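Local coordinates for protein TSSL1 (Pseudomonas aeruginosa, PDB 4B62) that probably anchors the type VI secretion system to the bacterial cell wall, through an OmpA-like periplasmic domain that binds peptidoglycan, at residues P61-I66 with V147-F152. Residues are numbered along the deposited sequence; the frame is centred on the assembly and turned at random. Where two conformers were deposited one is given.
Sequences PLLLRI and VEITVF. With EDO (1,2-ethanediol), chain B.
I66, in one of its two modelled conformers, and I149 share a side-chain shape: in each, CG1 stands anti to the carbonyl carbon (chi1 -68° in I66, -58° in I149) and the chain runs on extended to CD1. The two CB atoms already face one another from helix and strand, and in this conformer the methyl ends meet tip to tip, with I66 CD1 4.2 Å from I149 CD1. L63, one helical turn before I66, adds a second and looser touch, its CD2 lying 4.4 Å from I149 CD1. The single CD1 of I149 therefore meets one methyl of L63 and one of I66, both on the same face of helix 60-72. Apolar and long enough to reach it, leucine and isoleucine suit this buried helix face. Isoleucine suits the strand because branching at CB fits an extended backbone while its long arm spans the gap between the layers; the CA atoms of I66 and I149 are 9.3 Å apart.

Strand 146-152 lies between strands 37-43 and 77-82, and V107 of helix 96-115 also packs on I149, while L110 touches L63. Neighbouring strand residues point to opposite faces, I149 to the helices and T150 away from them, as expected in the alpha/beta fold of OmpA-like domains, where helices pack on one face of the sheet. Small and purely apolar, this contact rests on dispersion and burial from water.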
loop_
_atom_site.group_PDB
_atom_site.type_symbol
_atom_site.label_atom_id
_atom_site.label_comp_id
_atom_site.label_asym_id
_atom_site.label_seq_id
_atom_site.Cartn_x
_atom_site.Cartn_y
_atom_site.Cartn_z
ATOM N N PRO A 61 1.195 13.285 0.020
ATOM C CA PRO A 61 -0.148 13.654 -0.423
ATOM C C PRO A 61 -0.928 12.498 -1.070
ATOM O O PRO A 61 -2.145 12.473 -0.992
ATOM C CB PRO A 61 0.114 14.780 -1.406
ATOM C CG PRO A 61 1.377 15.416 -0.914
ATOM C CD PRO A 61 2.210 14.241 -0.464
ATOM N N LEU A 62 -0.231 11.539 -1.686
ATOM C CA LEU A 62 -0.915 10.369 -2.237
ATOM C C LEU A 62 -1.630 9.597 -1.126
ATOM O O LEU A 62 -2.813 9.245 -1.254
ATOM C CB LEU A 62 0.061 9.469 -2.995
ATOM C CG LEU A 62 -0.477 8.115 -3.480
ATOM C CD1 LEU A 62 -1.699 8.300 -4.379
ATOM C CD2 LEU A 62 0.609 7.330 -4.208
ATOM N N LEU A 63 -0.925 9.339 -0.027
ATOM C CA LEU A 63 -1.564 8.661 1.107
ATOM C C LEU A 63 -2.637 9.528 1.738
ATOM O O LEU A 63 -3.626 9.020 2.247
ATOM C CB LEU A 63 -0.552 8.220 2.149
ATOM C CG LEU A 63 0.259 6.987 1.810
ATOM C CD1 LEU A 63 1.061 6.581 3.026
ATOM C CD2 LEU A 63 -0.622 5.817 1.371
ATOM N N LEU A 64 -2.448 10.844 1.733
ATOM C CA LEU A 64 -3.498 11.733 2.230
ATOM C C LEU A 64 -4.799 11.584 1.427
ATOM O O LEU A 64 -5.879 11.558 2.002
ATOM C CB LEU A 64 -3.020 13.187 2.237
ATOM C CG LEU A 64 -3.992 14.199 2.837
ATOM C CD1 LEU A 64 -4.356 13.843 4.265
ATOM C CD2 LEU A 64 -3.340 15.564 2.756
ATOM N N ARG A 65 -4.698 11.459 0.106
ATOM C CA ARG A 65 -5.894 11.256 -0.725
ATOM C C ARG A 65 -6.579 9.933 -0.396
ATOM O O ARG A 65 -7.822 9.838 -0.428
ATOM C CB ARG A 65 -5.545 11.329 -2.206
ATOM C CG ARG A 65 -5.093 12.720 -2.607
ATOM C CD ARG A 65 -4.963 12.887 -4.090
ATOM N NE ARG A 65 -3.820 12.196 -4.657
ATOM C CZ ARG A 65 -2.582 12.681 -4.703
ATOM N NH1 ARG A 65 -2.282 13.836 -4.113
ATOM N NH2 ARG A 65 -1.632 11.988 -5.318
ATOM N N ILE A 66 -5.779 8.917 -0.081
ATOM C CA ILE A 66 -6.370 7.664 0.357
ATOM C C ILE A 66 -7.061 7.836 1.704
ATOM O O ILE A 66 -8.185 7.371 1.878
ATOM C CB ILE A 66 -5.346 6.526 0.325
ATOM C CG1 ILE A 66 -5.018 6.249 -1.138
ATOM C CG2 ILE A 66 -5.896 5.280 1.004
ATOM C CD1 ILE A 66 -3.728 5.528 -1.363
ATOM N N VAL A 147 2.312 -2.032 -1.805
ATOM C CA VAL A 147 1.339 -2.286 -0.753
ATOM C C VAL A 147 -0.036 -2.464 -1.401
ATOM O O VAL A 147 -0.336 -1.870 -2.447
ATOM C CB VAL A 147 1.285 -1.174 0.332
ATOM C CG1 VAL A 147 2.610 -1.111 1.070
ATOM C CG2 VAL A 147 0.925 0.181 -0.243
ATOM N N GLU A 148 -0.853 -3.311 -0.771
ATOM C CA GLU A 148 -2.250 -3.451 -1.119
ATOM C C GLU A 148 -3.048 -3.018 0.092
ATOM O O GLU A 148 -2.923 -3.605 1.172
ATOM C CB GLU A 148 -2.583 -4.888 -1.536
ATOM C CG GLU A 148 -1.902 -5.309 -2.831
ATOM C CD GLU A 148 -2.339 -6.671 -3.374
ATOM O OE1 GLU A 148 -3.312 -7.262 -2.833
ATOM O OE2 GLU A 148 -1.696 -7.141 -4.354
ATOM N N ILE A 149 -3.859 -1.985 -0.095
ATOM C CA ILE A 149 -4.665 -1.410 0.969
ATOM C C ILE A 149 -6.116 -1.858 0.733
ATOM O O ILE A 149 -6.751 -1.444 -0.233
ATOM C CB ILE A 149 -4.586 0.126 0.967
ATOM C CG1 ILE A 149 -3.135 0.585 1.130
ATOM C CG2 ILE A 149 -5.448 0.724 2.072
ATOM C CD1 ILE A 149 -2.909 2.054 0.832
ATOM N N THR A 150 -6.622 -2.725 1.603
ATOM C CA THR A 150 -7.959 -3.266 1.458
ATOM C C THR A 150 -8.869 -2.589 2.461
ATOM O O THR A 150 -8.603 -2.634 3.658
ATOM C CB THR A 150 -7.954 -4.784 1.711
ATOM O OG1 THR A 150 -7.196 -5.436 0.688
ATOM C CG2 THR A 150 -9.359 -5.351 1.709
ATOM N N VAL A 151 -9.940 -1.966 1.968
ATOM C CA VAL A 151 -11.000 -1.456 2.834
ATOM C C VAL A 151 -12.194 -2.389 2.662
ATOM O O VAL A 151 -12.648 -2.663 1.548
ATOM C CB VAL A 151 -11.391 0.028 2.581
ATOM C CG1 VAL A 151 -12.011 0.235 1.223
ATOM C CG2 VAL A 151 -12.362 0.506 3.655
ATOM N N PHE A 152 -12.693 -2.847 3.791
ATOM C CA PHE A 152 -13.849 -3.720 3.847
ATOM C C PHE A 152 -15.142 -2.903 3.906
ATOM O O PHE A 152 -15.123 -1.697 4.060
ATOM C CB PHE A 152 -13.729 -4.625 5.071
ATOM C CG PHE A 152 -12.538 -5.543 5.017
ATOM C CD1 PHE A 152 -12.630 -6.762 4.377
ATOM C CD2 PHE A 152 -11.321 -5.198 5.591
ATOM C CE1 PHE A 152 -11.547 -7.627 4.321
ATOM C CE2 PHE A 152 -10.227 -6.050 5.537
ATOM C CZ PHE A 152 -10.342 -7.265 4.899
HETATM C C1 EDO B . -6.612 -8.387 -0.526
HETATM O O1 EDO B . -7.938 -7.938 -0.191
HETATM C C2 EDO B . -6.603 -9.553 -1.515
HETATM O O2 EDO B . -7.228 -9.174 -2.751
#